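Local coordinates for F-actin-capping protein subunit alpha (Dictyostelium discoideum, PDB 4AKR), which caps the fast-growing barbed ends of actin filaments independently of calcium, blocking subunit exchange there without severing the filaments, at residues T47-N52 with I74-Y79; A66-E71 with I88-I93; E128-G133 with G165-V170; A116-E121 with N223-I228. All coordinates share one frame; numbering follows the deposited sequence.

Interaction 1. Residues T47-N52 with I74-Y79; sequences TFREYN and ISNNEY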
loop_
_atom_site.group_PDB
_atom_site.type_symbol
_atom_site.label_atom_id
_atom_site.label_comp_id
_atom_site.label_asym_id
_atom_site.label_seq_id
_atom_site.Cartn_x
_atom_site.Cartn_y
_atom_site.Cartn_z
ATOM N N THR A 47 8.379 7.242 19.140
ATOM C CA THR A 47 7.940 6.526 17.953
ATOM C C THR A 47 6.457 6.160 17.989
ATOM O O THR A 47 5.702 6.502 17.070
ATOM C CB THR A 47 8.782 5.245 17.765
ATOM O OG1 THR A 47 10.155 5.605 17.558
ATOM C CG2 THR A 47 8.288 4.443 16.578
ATOM N N PHE A 48 6.040 5.457 19.038
ATOM C CA PHE A 48 4.638 5.070 19.172
ATOM C C PHE A 48 3.743 6.313 19.244
ATOM O O PHE A 48 2.665 6.358 18.638
ATOM C CB PHE A 48 4.445 4.206 20.420
ATOM C CG PHE A 48 4.959 2.799 20.276
ATOM C CD1 PHE A 48 6.255 2.555 19.845
ATOM C CD2 PHE A 48 4.150 1.717 20.609
ATOM C CE1 PHE A 48 6.742 1.246 19.747
ATOM C CE2 PHE A 48 4.625 0.411 20.517
ATOM C CZ PHE A 48 5.926 0.173 20.084
ATOM N N ARG A 49 4.194 7.320 19.984
ATOM C CA ARG A 49 3.448 8.569 20.113
ATOM C C ARG A 49 3.153 9.207 18.744
ATOM O O ARG A 49 2.048 9.712 18.498
ATOM C CB ARG A 49 4.242 9.537 20.995
ATOM C CG ARG A 49 3.786 10.978 20.943
ATOM C CD ARG A 49 4.473 11.786 22.031
ATOM N NE ARG A 49 4.289 13.218 21.841
ATOM C CZ ARG A 49 5.071 13.972 21.078
ATOM N NH1 ARG A 49 6.094 13.424 20.435
ATOM N NH2 ARG A 49 4.830 15.271 20.953
ATOM N N GLU A 50 4.148 9.180 17.859
ATOM C CA GLU A 50 4.013 9.746 16.514
ATOM C C GLU A 50 2.927 9.015 15.722
ATOM O O GLU A 50 2.113 9.640 15.049
ATOM C CB GLU A 50 5.357 9.666 15.787
ATOM C CG GLU A 50 5.330 10.013 14.304
ATOM C CD GLU A 50 4.738 11.385 14.008
ATOM O OE1 GLU A 50 4.909 12.300 14.840
ATOM O OE2 GLU A 50 4.116 11.549 12.932
ATOM N N TYR A 51 2.923 7.689 15.817
ATOM C CA TYR A 51 1.927 6.866 15.139
ATOM C C TYR A 51 0.533 7.113 15.729
ATOM O O TYR A 51 -0.397 7.493 15.012
ATOM C CB TYR A 51 2.270 5.380 15.297
ATOM C CG TYR A 51 1.274 4.448 14.644
ATOM C CD1 TYR A 51 1.359 4.142 13.284
ATOM C CD2 TYR A 51 0.224 3.900 15.379
ATOM C CE1 TYR A 51 0.424 3.317 12.675
ATOM C CE2 TYR A 51 -0.717 3.075 14.783
ATOM C CZ TYR A 51 -0.612 2.785 13.433
ATOM O OH TYR A 51 -1.526 1.941 12.851
ATOM N N ASN A 52 0.399 6.896 17.036
ATOM C CA ASN A 52 -0.883 7.071 17.706
ATOM C C ASN A 52 -1.544 8.403 17.387
ATOM O O ASN A 52 -2.711 8.448 16.998
ATOM C CB ASN A 52 -0.738 6.953 19.225
ATOM C CG ASN A 52 -0.411 5.551 19.674
ATOM O OD1 ASN A 52 -0.858 4.573 19.071
ATOM N ND2 ASN A 52 0.357 5.441 20.752
ATOM N N ILE A 74 -1.500 18.056 25.446
ATOM C CA ILE A 74 -1.140 19.072 26.431
ATOM C C ILE A 74 0.279 18.781 26.900
ATOM O O ILE A 74 1.092 19.682 27.099
ATOM C CB ILE A 74 -2.074 19.024 27.657
ATOM C CG1 ILE A 74 -3.528 19.208 27.219
ATOM C CG2 ILE A 74 -1.683 20.109 28.642
ATOM C CD1 ILE A 74 -4.538 19.005 28.332
ATOM N N SER A 75 0.547 17.495 27.073
ATOM C CA SER A 75 1.838 16.982 27.504
ATOM C C SER A 75 2.114 15.768 26.625
ATOM O O SER A 75 1.259 15.370 25.827
ATOM C CB SER A 75 1.762 16.560 28.969
ATOM O OG SER A 75 2.779 15.634 29.299
ATOM N N ASN A 76 3.291 15.175 26.772
ATOM C CA ASN A 76 3.660 14.008 25.978
ATOM C C ASN A 76 2.697 12.834 26.195
ATOM O O ASN A 76 2.602 11.928 25.359
ATOM C CB ASN A 76 5.087 13.586 26.328
ATOM C CG ASN A 76 5.744 12.776 25.230
ATOM O OD1 ASN A 76 5.377 11.624 24.977
ATOM N ND2 ASN A 76 6.723 13.380 24.562
ATOM N N ASN A 77 1.982 12.850 27.314
ATOM C CA ASN A 77 1.041 11.781 27.618
ATOM C C ASN A 77 -0.309 12.291 28.100
ATOM O O ASN A 77 -1.076 11.551 28.719
ATOM C CB ASN A 77 1.637 10.852 28.672
ATOM C CG ASN A 77 2.978 10.309 28.258
ATOM O OD1 ASN A 77 3.958 11.055 28.170
ATOM N ND2 ASN A 77 3.034 9.009 27.976
ATOM N N GLU A 78 -0.608 13.550 27.818
ATOM C CA GLU A 78 -1.879 14.108 28.247
ATOM C C GLU A 78 -2.626 14.722 27.082
ATOM O O GLU A 78 -2.084 15.534 26.332
ATOM C CB GLU A 78 -1.661 15.142 29.349
ATOM C CG GLU A 78 -1.106 14.552 30.633
ATOM C CD GLU A 78 -0.828 15.620 31.672
ATOM O OE1 GLU A 78 -0.138 16.608 31.337
ATOM O OE2 GLU A 78 -1.297 15.477 32.820
ATOM N N TYR A 79 -3.884 14.329 26.946
ATOM C CA TYR A 79 -4.719 14.798 25.858
ATOM C C TYR A 79 -6.028 15.378 26.367
ATOM O O TYR A 79 -6.696 14.794 27.224
ATOM C CB TYR A 79 -4.943 13.639 24.883
ATOM C CG TYR A 79 -3.633 13.196 24.266
ATOM C CD1 TYR A 79 -2.784 12.306 24.936
ATOM C CD2 TYR A 79 -3.168 13.787 23.090
ATOM C CE1 TYR A 79 -1.494 12.030 24.457
ATOM C CE2 TYR A 79 -1.888 13.516 22.599
ATOM C CZ TYR A 79 -1.056 12.646 23.290
ATOM O OH TYR A 79 0.225 12.446 22.830
#

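Interaction 2. Residues A66-E71 with I88-I93; sequences ALITKE and ITYDHI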
loop_
_atom_site.group_PDB
_atom_site.type_symbol
_atom_site.label_atom_id
_atom_site.label_comp_id
_atom_site.label_asym_id
_atom_site.label_seq_id
_atom_site.Cartn_x
_atom_site.Cartn_y
_atom_site.Cartn_z
ATOM N N ALA A 66 -13.089 9.142 22.795
ATOM C CA ALA A 66 -12.327 10.364 22.546
ATOM C C ALA A 66 -11.194 10.074 21.564
ATOM O O ALA A 66 -10.918 8.914 21.234
ATOM C CB ALA A 66 -11.758 10.917 23.842
ATOM N N LEU A 67 -10.540 11.132 21.101
ATOM C CA LEU A 67 -9.436 10.990 20.171
ATOM C C LEU A 67 -8.094 11.409 20.774
ATOM O O LEU A 67 -8.030 12.319 21.595
ATOM C CB LEU A 67 -9.689 11.829 18.914
ATOM C CG LEU A 67 -10.848 11.474 17.977
ATOM C CD1 LEU A 67 -10.757 12.342 16.722
ATOM C CD2 LEU A 67 -10.778 10.001 17.592
ATOM N N ILE A 68 -7.033 10.725 20.356
ATOM C CA ILE A 68 -5.675 11.047 20.776
ATOM C C ILE A 68 -5.059 11.737 19.552
ATOM O O ILE A 68 -4.775 11.083 18.542
ATOM C CB ILE A 68 -4.850 9.781 21.100
ATOM C CG1 ILE A 68 -5.466 9.031 22.290
ATOM C CG2 ILE A 68 -3.403 10.166 21.378
ATOM C CD1 ILE A 68 -5.571 9.851 23.556
ATOM N N THR A 69 -4.867 13.052 19.640
ATOM C CA THR A 69 -4.315 13.827 18.527
ATOM C C THR A 69 -3.241 14.792 18.999
ATOM O O THR A 69 -3.078 15.006 20.197
ATOM C CB THR A 69 -5.397 14.673 17.851
ATOM O OG1 THR A 69 -5.694 15.805 18.683
ATOM C CG2 THR A 69 -6.668 13.847 17.640
ATOM N N LYS A 70 -2.514 15.381 18.055
ATOM C CA LYS A 70 -1.467 16.333 18.409
ATOM C C LYS A 70 -2.114 17.653 18.782
ATOM O O LYS A 70 -1.568 18.411 19.580
ATOM C CB LYS A 70 -0.505 16.565 17.244
ATOM C CG LYS A 70 0.272 15.334 16.796
ATOM C CD LYS A 70 1.191 15.665 15.620
ATOM C CE LYS A 70 1.804 14.410 14.994
ATOM N NZ LYS A 70 2.685 14.754 13.835
ATOM N N GLU A 71 -3.280 17.929 18.207
ATOM C CA GLU A 71 -3.969 19.178 18.501
ATOM C C GLU A 71 -4.554 19.201 19.907
ATOM O O GLU A 71 -4.835 20.270 20.442
ATOM C CB GLU A 71 -5.079 19.450 17.490
ATOM C CG GLU A 71 -5.743 20.808 17.712
ATOM C CD GLU A 71 -4.763 21.966 17.596
ATOM O OE1 GLU A 71 -3.734 21.820 16.898
ATOM O OE2 GLU A 71 -5.025 23.029 18.195
ATOM N N ILE A 88 -7.103 13.485 29.477
ATOM C CA ILE A 88 -6.837 12.057 29.424
ATOM C C ILE A 88 -5.346 11.764 29.416
ATOM O O ILE A 88 -4.603 12.308 28.595
ATOM C CB ILE A 88 -7.467 11.450 28.160
ATOM C CG1 ILE A 88 -8.970 11.720 28.161
ATOM C CG2 ILE A 88 -7.192 9.969 28.097
ATOM C CD1 ILE A 88 -9.662 11.370 26.852
ATOM N N THR A 89 -4.911 10.929 30.355
ATOM C CA THR A 89 -3.516 10.517 30.427
ATOM C C THR A 89 -3.488 9.217 29.627
ATOM O O THR A 89 -4.348 8.343 29.817
ATOM C CB THR A 89 -3.067 10.275 31.889
ATOM O OG1 THR A 89 -3.270 11.477 32.644
ATOM C CG2 THR A 89 -1.577 9.909 31.945
ATOM N N TYR A 90 -2.499 9.096 28.745
ATOM C CA TYR A 90 -2.385 7.944 27.848
ATOM C C TYR A 90 -0.995 7.303 27.780
ATOM O O TYR A 90 0.014 7.998 27.733
ATOM C CB TYR A 90 -2.795 8.407 26.444
ATOM C CG TYR A 90 -2.899 7.337 25.385
ATOM C CD1 TYR A 90 -3.955 6.424 25.392
ATOM C CD2 TYR A 90 -2.004 7.300 24.320
ATOM C CE1 TYR A 90 -4.127 5.516 24.360
ATOM C CE2 TYR A 90 -2.166 6.395 23.280
ATOM C CZ TYR A 90 -3.233 5.509 23.305
ATOM O OH TYR A 90 -3.420 4.634 22.266
ATOM N N ASP A 91 -0.948 5.977 27.768
ATOM C CA ASP A 91 0.330 5.281 27.661
ATOM C C ASP A 91 0.516 4.898 26.204
ATOM O O ASP A 91 -0.106 3.946 25.733
ATOM C CB ASP A 91 0.344 4.007 28.497
ATOM C CG ASP A 91 1.720 3.358 28.531
ATOM O OD1 ASP A 91 2.301 3.130 27.444
ATOM O OD2 ASP A 91 2.223 3.080 29.642
ATOM N N HIS A 92 1.374 5.629 25.497
ATOM C CA HIS A 92 1.611 5.376 24.076
ATOM C C HIS A 92 2.184 4.018 23.708
ATOM O O HIS A 92 1.957 3.525 22.607
ATOM C CB HIS A 92 2.515 6.463 23.488
ATOM C CG HIS A 92 1.813 7.758 23.240
ATOM N ND1 HIS A 92 1.993 8.866 24.037
ATOM C CD2 HIS A 92 0.921 8.118 22.289
ATOM C CE1 HIS A 92 1.244 9.857 23.584
ATOM N NE2 HIS A 92 0.584 9.428 22.523
ATOM N N ILE A 93 2.936 3.410 24.610
ATOM C CA ILE A 93 3.523 2.121 24.300
ATOM C C ILE A 93 2.536 0.975 24.466
ATOM O O ILE A 93 2.520 0.044 23.662
ATOM C CB ILE A 93 4.770 1.868 25.166
ATOM C CG1 ILE A 93 5.849 2.889 24.790
ATOM C CG2 ILE A 93 5.271 0.453 24.957
ATOM C CD1 ILE A 93 7.117 2.781 25.583
#

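Interaction 3. Residues E128-G133 with G165-V170; sequences EYYPNG and GRWRSV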
loop_
_atom_site.group_PDB
_atom_site.type_symbol
_atom_site.label_atom_id
_atom_site.label_comp_id
_atom_site.label_asym_id
_atom_site.label_seq_id
_atom_site.Cartn_x
_atom_site.Cartn_y
_atom_site.Cartn_z
ATOM N N GLU A 128 -23.816 11.288 11.254
ATOM C CA GLU A 128 -24.502 11.140 9.979
ATOM C C GLU A 128 -23.683 10.482 8.868
ATOM O O GLU A 128 -24.195 9.622 8.149
ATOM C CB GLU A 128 -24.994 12.505 9.496
ATOM C CG GLU A 128 -25.628 12.496 8.108
ATOM C CD GLU A 128 -27.052 11.969 8.101
ATOM O OE1 GLU A 128 -27.944 12.654 8.647
ATOM O OE2 GLU A 128 -27.284 10.871 7.547
ATOM N N TYR A 129 -22.415 10.852 8.731
ATOM C CA TYR A 129 -21.614 10.290 7.645
ATOM C C TYR A 129 -20.519 9.289 7.993
ATOM O O TYR A 129 -19.937 8.675 7.102
ATOM C CB TYR A 129 -21.011 11.430 6.822
ATOM C CG TYR A 129 -22.062 12.327 6.224
ATOM C CD1 TYR A 129 -22.565 13.415 6.936
ATOM C CD2 TYR A 129 -22.592 12.064 4.961
ATOM C CE1 TYR A 129 -23.567 14.220 6.409
ATOM C CE2 TYR A 129 -23.605 12.864 4.424
ATOM C CZ TYR A 129 -24.083 13.940 5.156
ATOM O OH TYR A 129 -25.066 14.742 4.631
ATOM N N TYR A 130 -20.235 9.119 9.273
ATOM C CA TYR A 130 -19.196 8.186 9.671
ATOM C C TYR A 130 -19.697 7.232 10.749
ATOM O O TYR A 130 -19.585 7.508 11.940
ATOM C CB TYR A 130 -17.966 8.954 10.171
ATOM C CG TYR A 130 -17.384 9.930 9.165
ATOM C CD1 TYR A 130 -16.420 9.512 8.252
ATOM C CD2 TYR A 130 -17.795 11.268 9.125
ATOM C CE1 TYR A 130 -15.875 10.388 7.325
ATOM C CE2 TYR A 130 -17.251 12.163 8.196
ATOM C CZ TYR A 130 -16.289 11.709 7.298
ATOM O OH TYR A 130 -15.729 12.549 6.370
ATOM N N PRO A 131 -20.252 6.085 10.337
ATOM C CA PRO A 131 -20.780 5.067 11.256
ATOM C C PRO A 131 -19.926 4.776 12.499
ATOM O O PRO A 131 -20.447 4.792 13.610
ATOM C CB PRO A 131 -20.973 3.842 10.353
ATOM C CG PRO A 131 -20.149 4.155 9.096
ATOM C CD PRO A 131 -20.337 5.629 8.941
ATOM N N ASN A 132 -18.634 4.503 12.336
ATOM C CA ASN A 132 -17.781 4.252 13.505
ATOM C C ASN A 132 -16.889 5.439 13.846
ATOM O O ASN A 132 -15.884 5.284 14.546
ATOM C CB ASN A 132 -16.866 3.042 13.292
ATOM C CG ASN A 132 -17.631 1.769 13.073
ATOM O OD1 ASN A 132 -18.654 1.527 13.722
ATOM N ND2 ASN A 132 -17.136 0.932 12.160
ATOM N N GLY A 133 -17.248 6.618 13.356
ATOM C CA GLY A 133 -16.425 7.782 13.604
ATOM C C GLY A 133 -16.481 8.370 14.998
ATOM O O GLY A 133 -17.508 8.344 15.657
ATOM N N GLY A 165 -8.911 -0.356 7.127
ATOM C CA GLY A 165 -9.003 0.959 6.535
ATOM C C GLY A 165 -9.186 2.026 7.585
ATOM O O GLY A 165 -9.532 1.736 8.724
ATOM N N ARG A 166 -8.936 3.271 7.194
ATOM C CA ARG A 166 -9.102 4.406 8.083
ATOM C C ARG A 166 -9.400 5.628 7.242
ATOM O O ARG A 166 -8.967 5.726 6.095
ATOM C CB ARG A 166 -7.835 4.658 8.918
ATOM C CG ARG A 166 -7.986 5.834 9.886
ATOM C CD ARG A 166 -6.714 6.136 10.680
ATOM N NE ARG A 166 -6.453 5.193 11.771
ATOM C CZ ARG A 166 -7.222 5.043 12.848
ATOM N NH1 ARG A 166 -8.325 5.769 12.999
ATOM N NH2 ARG A 166 -6.868 4.184 13.796
ATOM N N TRP A 167 -10.177 6.537 7.812
ATOM C CA TRP A 167 -10.522 7.791 7.163
ATOM C C TRP A 167 -10.217 8.852 8.208
ATOM O O TRP A 167 -10.708 8.780 9.335
ATOM C CB TRP A 167 -12.008 7.837 6.780
ATOM C CG TRP A 167 -12.431 9.154 6.152
ATOM C CD1 TRP A 167 -12.425 10.393 6.742
ATOM C CD2 TRP A 167 -12.925 9.351 4.816
ATOM N NE1 TRP A 167 -12.883 11.341 5.855
ATOM C CE2 TRP A 167 -13.195 10.728 4.668
ATOM C CE3 TRP A 167 -13.163 8.495 3.731
ATOM C CZ2 TRP A 167 -13.690 11.270 3.481
ATOM C CZ3 TRP A 167 -13.657 9.039 2.551
ATOM C CH2 TRP A 167 -13.913 10.411 2.438
ATOM N N ARG A 168 -9.385 9.817 7.836
ATOM C CA ARG A 168 -9.013 10.897 8.735
ATOM C C ARG A 168 -9.322 12.241 8.088
ATOM O O ARG A 168 -8.938 12.488 6.946
ATOM C CB ARG A 168 -7.517 10.842 9.058
ATOM C CG ARG A 168 -7.109 9.786 10.050
ATOM C CD ARG A 168 -5.596 9.701 10.144
ATOM N NE ARG A 168 -5.036 9.059 8.958
ATOM C CZ ARG A 168 -3.744 9.026 8.662
ATOM N NH1 ARG A 168 -2.863 9.606 9.464
ATOM N NH2 ARG A 168 -3.329 8.409 7.568
ATOM N N SER A 169 -10.028 13.092 8.822
ATOM C CA SER A 169 -10.368 14.434 8.361
ATOM C C SER A 169 -9.963 15.420 9.447
ATOM O O SER A 169 -10.288 15.230 10.620
ATOM C CB SER A 169 -11.874 14.581 8.106
ATOM O OG SER A 169 -12.287 13.906 6.938
ATOM N N VAL A 170 -9.228 16.457 9.060
ATOM C CA VAL A 170 -8.818 17.494 10.002
ATOM C C VAL A 170 -9.111 18.830 9.338
ATOM O O VAL A 170 -8.436 19.221 8.372
ATOM C CB VAL A 170 -7.311 17.412 10.351
ATOM C CG1 VAL A 170 -6.909 18.612 11.193
ATOM C CG2 VAL A 170 -7.018 16.121 11.121
#

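Interaction 4. Residues A116-E121 with N223-I228; sequences AAFDEE and NAFKAI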
loop_
_atom_site.group_PDB
_atom_site.type_symbol
_atom_site.label_atom_id
_atom_site.label_comp_id
_atom_site.label_asym_id
_atom_site.label_seq_id
_atom_site.Cartn_x
_atom_site.Cartn_y
_atom_site.Cartn_z
ATOM N N ALA A 116 -18.077 25.199 21.504
ATOM C CA ALA A 116 -19.279 24.420 21.831
ATOM C C ALA A 116 -20.288 24.409 20.690
ATOM O O ALA A 116 -20.889 23.381 20.398
ATOM C CB ALA A 116 -19.935 24.961 23.112
ATOM N N ALA A 117 -20.486 25.555 20.052
ATOM C CA ALA A 117 -21.406 25.622 18.925
ATOM C C ALA A 117 -20.864 24.757 17.780
ATOM O O ALA A 117 -21.635 24.103 17.084
ATOM C CB ALA A 117 -21.579 27.056 18.472
ATOM N N PHE A 118 -19.548 24.745 17.579
ATOM C CA PHE A 118 -18.973 23.910 16.521
ATOM C C PHE A 118 -19.047 22.434 16.896
ATOM O O PHE A 118 -19.298 21.567 16.054
ATOM C CB PHE A 118 -17.506 24.270 16.255
ATOM C CG PHE A 118 -17.319 25.403 15.281
ATOM C CD1 PHE A 118 -17.767 26.687 15.586
ATOM C CD2 PHE A 118 -16.683 25.186 14.057
ATOM C CE1 PHE A 118 -17.583 27.742 14.682
ATOM C CE2 PHE A 118 -16.493 26.237 13.143
ATOM C CZ PHE A 118 -16.944 27.516 13.460
ATOM N N ASP A 119 -18.830 22.151 18.172
ATOM C CA ASP A 119 -18.859 20.775 18.642
ATOM C C ASP A 119 -20.217 20.111 18.377
ATOM O O ASP A 119 -20.260 18.950 17.981
ATOM C CB ASP A 119 -18.501 20.722 20.134
ATOM C CG ASP A 119 -17.896 19.395 20.534
ATOM O OD1 ASP A 119 -17.990 18.443 19.730
ATOM O OD2 ASP A 119 -17.325 19.299 21.642
ATOM N N GLU A 120 -21.317 20.835 18.581
ATOM C CA GLU A 120 -22.649 20.260 18.328
ATOM C C GLU A 120 -22.766 19.805 16.873
ATOM O O GLU A 120 -23.326 18.749 16.574
ATOM C CB GLU A 120 -23.774 21.274 18.588
ATOM C CG GLU A 120 -24.004 21.694 20.038
ATOM C CD GLU A 120 -25.248 22.579 20.201
ATOM O OE1 GLU A 120 -25.489 23.452 19.327
ATOM O OE2 GLU A 120 -25.982 22.413 21.204
ATOM N N GLU A 121 -22.250 20.626 15.966
ATOM C CA GLU A 121 -22.319 20.315 14.547
ATOM C C GLU A 121 -21.394 19.166 14.137
ATOM O O GLU A 121 -21.783 18.303 13.345
ATOM C CB GLU A 121 -22.010 21.575 13.727
ATOM C CG GLU A 121 -22.990 22.716 13.967
ATOM C CD GLU A 121 -24.432 22.300 13.715
ATOM O OE1 GLU A 121 -24.725 21.786 12.607
ATOM O OE2 GLU A 121 -25.276 22.487 14.622
ATOM N N ASN A 223 -23.054 27.033 9.313
ATOM C CA ASN A 223 -22.640 27.341 7.959
ATOM C C ASN A 223 -21.247 26.840 7.638
ATOM O O ASN A 223 -20.930 26.618 6.479
ATOM C CB ASN A 223 -22.764 28.843 7.708
ATOM C CG ASN A 223 -24.198 29.324 7.860
ATOM O OD1 ASN A 223 -25.124 28.692 7.356
ATOM N ND2 ASN A 223 -24.390 30.434 8.557
ATOM N N ALA A 224 -20.419 26.636 8.655
ATOM C CA ALA A 224 -19.072 26.142 8.410
ATOM C C ALA A 224 -19.179 24.671 8.023
ATOM O O ALA A 224 -18.482 24.199 7.125
ATOM C CB ALA A 224 -18.212 26.296 9.655
ATOM N N PHE A 225 -20.069 23.954 8.704
ATOM C CA PHE A 225 -20.274 22.539 8.436
ATOM C C PHE A 225 -21.046 22.279 7.160
ATOM O O PHE A 225 -20.929 21.208 6.569
ATOM C CB PHE A 225 -20.939 21.865 9.637
ATOM C CG PHE A 225 -19.948 21.375 10.653
ATOM C CD1 PHE A 225 -19.377 20.113 10.527
ATOM C CD2 PHE A 225 -19.503 22.216 11.669
ATOM C CE1 PHE A 225 -18.372 19.698 11.389
ATOM C CE2 PHE A 225 -18.498 21.813 12.537
ATOM C CZ PHE A 225 -17.928 20.553 12.398
ATOM N N LYS A 226 -21.830 23.255 6.720
ATOM C CA LYS A 226 -22.550 23.090 5.469
ATOM C C LYS A 226 -21.471 23.089 4.384
ATOM O O LYS A 226 -21.496 22.267 3.467
ATOM C CB LYS A 226 -23.523 24.248 5.239
ATOM C CG LYS A 226 -24.894 24.039 5.851
ATOM C CD LYS A 226 -25.885 25.097 5.403
ATOM C CE LYS A 226 -27.259 24.801 5.959
ATOM N NZ LYS A 226 -28.212 25.903 5.658
ATOM N N ALA A 227 -20.517 24.005 4.514
ATOM C CA ALA A 227 -19.422 24.120 3.557
ATOM C C ALA A 227 -18.520 22.890 3.622
ATOM O O ALA A 227 -18.267 22.246 2.600
ATOM C CB ALA A 227 -18.613 25.379 3.844
ATOM N N ILE A 228 -18.037 22.571 4.825
ATOM C CA ILE A 228 -17.173 21.407 5.029
ATOM C C ILE A 228 -17.816 20.114 4.513
ATOM O O ILE A 228 -17.155 19.305 3.870
ATOM C CB ILE A 228 -16.828 21.222 6.531
ATOM C CG1 ILE A 228 -15.821 22.281 6.973
ATOM C CG2 ILE A 228 -16.266 19.831 6.789
ATOM C CD1 ILE A 228 -15.519 22.238 8.463
#

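Interaction 1. Residues T47-N52 with I74-Y79
Van der Waals contact carries most of this meeting, between the stem of Arg49 and the amide of Asn76. Arg49 CD comes within 3.1 Å of Asn76 OD1, a close approach for a methylene and a carbonyl oxygen. The two side chains cross at about a right angle, with the amide and guanidinium planes 32° apart. Asn76 ND2 sits 3.6 Å above one face of the guanidinium, displaced toward the rim. With CG anti to the backbone N (chi1 165°) and the chain straight from CG to NE, Arg49 reaches off its helix to the turn.

That helix, 44-55, comes just ahead of the β-rich globule, and Asn76 stands in the type I turn from Ser75 to Glu78 that joins two antiparallel strands. Ile74 and Ser75 together face Glu78 in a classic beta bulge, at the base of the turn.

The ionic part is settled by Glu73, at the start of the hairpin's first strand: OE2 forms a salt bridge with Arg49 NH2, while OE1 is hydrogen-bonded to Tyr79 OH. Tyr79 OH stands obliquely to the guanidinium, 4.3 Å from Arg49 NE, and does not bond to it. Arg49 also touches His92.

Interaction 2. Residues A66-E71 with I88-I93
The two segments face each other at inter-sheet distance, Ile68 and Tyr90 making the nearest pair of CA atoms at 8.4 Å, and the CB atoms of Ala66, Ile68, Ile88 and Tyr90 all point into the gap. Apolar side chains fill it.

Ile68 does most of the work. Its CG1, anti to the carbonyl carbon (chi1 -63°), is carried over the Tyr90 ring, where it sits 4.1 Å from the centroid and only 2° off the ring normal, a well-centred CH-pi contact. From there CD1 leans toward the root of the ring, 4.1 Å from Tyr90 CG. The other branch of the same isoleucine, CG2, comes to 4.2 Å from His92 NE2, so that one side chain spans both rings. These rings also touch each other: Tyr90 CD2 lies 3.6 Å above the plane of the His92 imidazole, offset toward its rim, while His92 CD2 meets Tyr90 at its edge.

Farther along the strands, Ile88 stretches CD1 to the methyl of Ala66, CD1 and CB being 3.7 Å apart. Val59, on the strand paired with 64-67, touches Ala66, Ile68 and Tyr90 and continues the same apolar layer. Tyr79 also meets His92, its ring steeply inclined to the imidazole.

This is the face-to-face packing of two β-sheets: the hairpin of strands 58-61 and 64-67 laid against the four-stranded antiparallel sheet containing 86-91, with their side chains forming the buried interior of the globule.

Interaction 3. Residues E128-G133 with G165-V170
Tyr130 brings an edge of its ring down on the face of the Trp167 indole. The ring centroid of Tyr130 is 4.9 Å from that of the five-membered ring of Trp167, and the planes are inclined at 60°, an edge-to-face pair. The leading atom is CE1, poised above the indole, off toward its rim, with Tyr130 CE1 and Trp167 CD1 3.5 Å apart. Just past helix 112-129, Tyr130 is the first residue to leave helical geometry and opens a type I turn to Gly133; its CG lies anti to the carbonyl carbon (chi1 -57°), which directs the ring at strand 163-175.

The phenol oxygen stands only 3.1 Å from the indole nitrogen, Tyr130 OH to Trp167 NE1, yet the angle is poor and the pair is not bonded. The indole N-H is spent elsewhere: it runs close to the ring plane to Ser169, two residues along on the same face of the strand, with NE1 to OG at 2.8 Å and an angle of 148° at the hydrogen. A phenylalanine in place of Trp167 would probably leave Ser169 OG without this donor and the tyrosine edge with less surface to lean on.

The polar ends converge on Glu232 of the long helix 217-248, whose OE1 bonds Tyr130 OH and OE2 bonds Ser169 OG. The partner subunit supplies a basic group that bonds Tyr130 OH, and basic side-chain packing on Trp167, so these buried hydroxyls are well satisfied, and the positive charge nearby would be expected to stabilise Glu232 as a carboxylate at the heterodimer interface.

Interaction 4. Residues A116-E121 with N223-I228
The 2.9 Å backbone bond from Ile228 N to Ala224 O belongs to the helical turn that presents Ala224 and Phe225 to Phe118 and Glu121. Phe225 reaches farthest across. Its ring slides under the backbone of Glu121, whose carbonyl carbon lies 4.0 Å above the ring plane, over the centre. The tightest touch is at the flank, Phe225 CD2 against Glu121 CB at 3.3 Å. Glu121 then bends away at chi2 (-56°), taking its carboxylate off the ring to a salt bridge with Lys124.

Here segment 116-121 of helix 112-129 crosses segment 223-228 of the long helix 217-248 at -41°, their axes approaching to 10.2 Å. Both helices lie on one face of the five-stranded antiparallel sheet, as in other capping proteins. Phe118 and Phe225 lean down on it, touching Ile148 and Val150.

Phe118 adds two apolar contacts. Its CE2 meets the methyl of Ala224, CE2 to CB being 3.9 Å, and its CD2 is 4.1 Å from Phe225 CE2. With an alanine in place of Phe225, a gap would probably open between the helices and the Phe118 ring would lose a neighbour. Phe225 CE2 also approaches the carbonyl oxygen of Phe118, the O atom, at 3.6 Å.

How the interactions relate
Interactions 1 and 2 form one continuous block, their centres about 6 Å apart. Strands 78-81 and 86-91 pair between them: Tyr79 O to Ile88 N is 2.6 Å and Asn77 O to Tyr90 N is 2.8 Å, both probable hydrogen bonds. Interactions 3 and 4 belong to the five-stranded sheet and the helices packed on it and share helix 112-129, interaction 4 in its N-terminal half and interaction 3 at its C-terminal end, with centres about 16 Å apart and nearest atoms about 7 Å. Interaction 3 comes to about 6 Å, nearest atoms, from both interactions 1 and 2 without touching them. In related capping proteins the C-terminal tail after the long helix takes part in binding actin; none of the four contacts includes it.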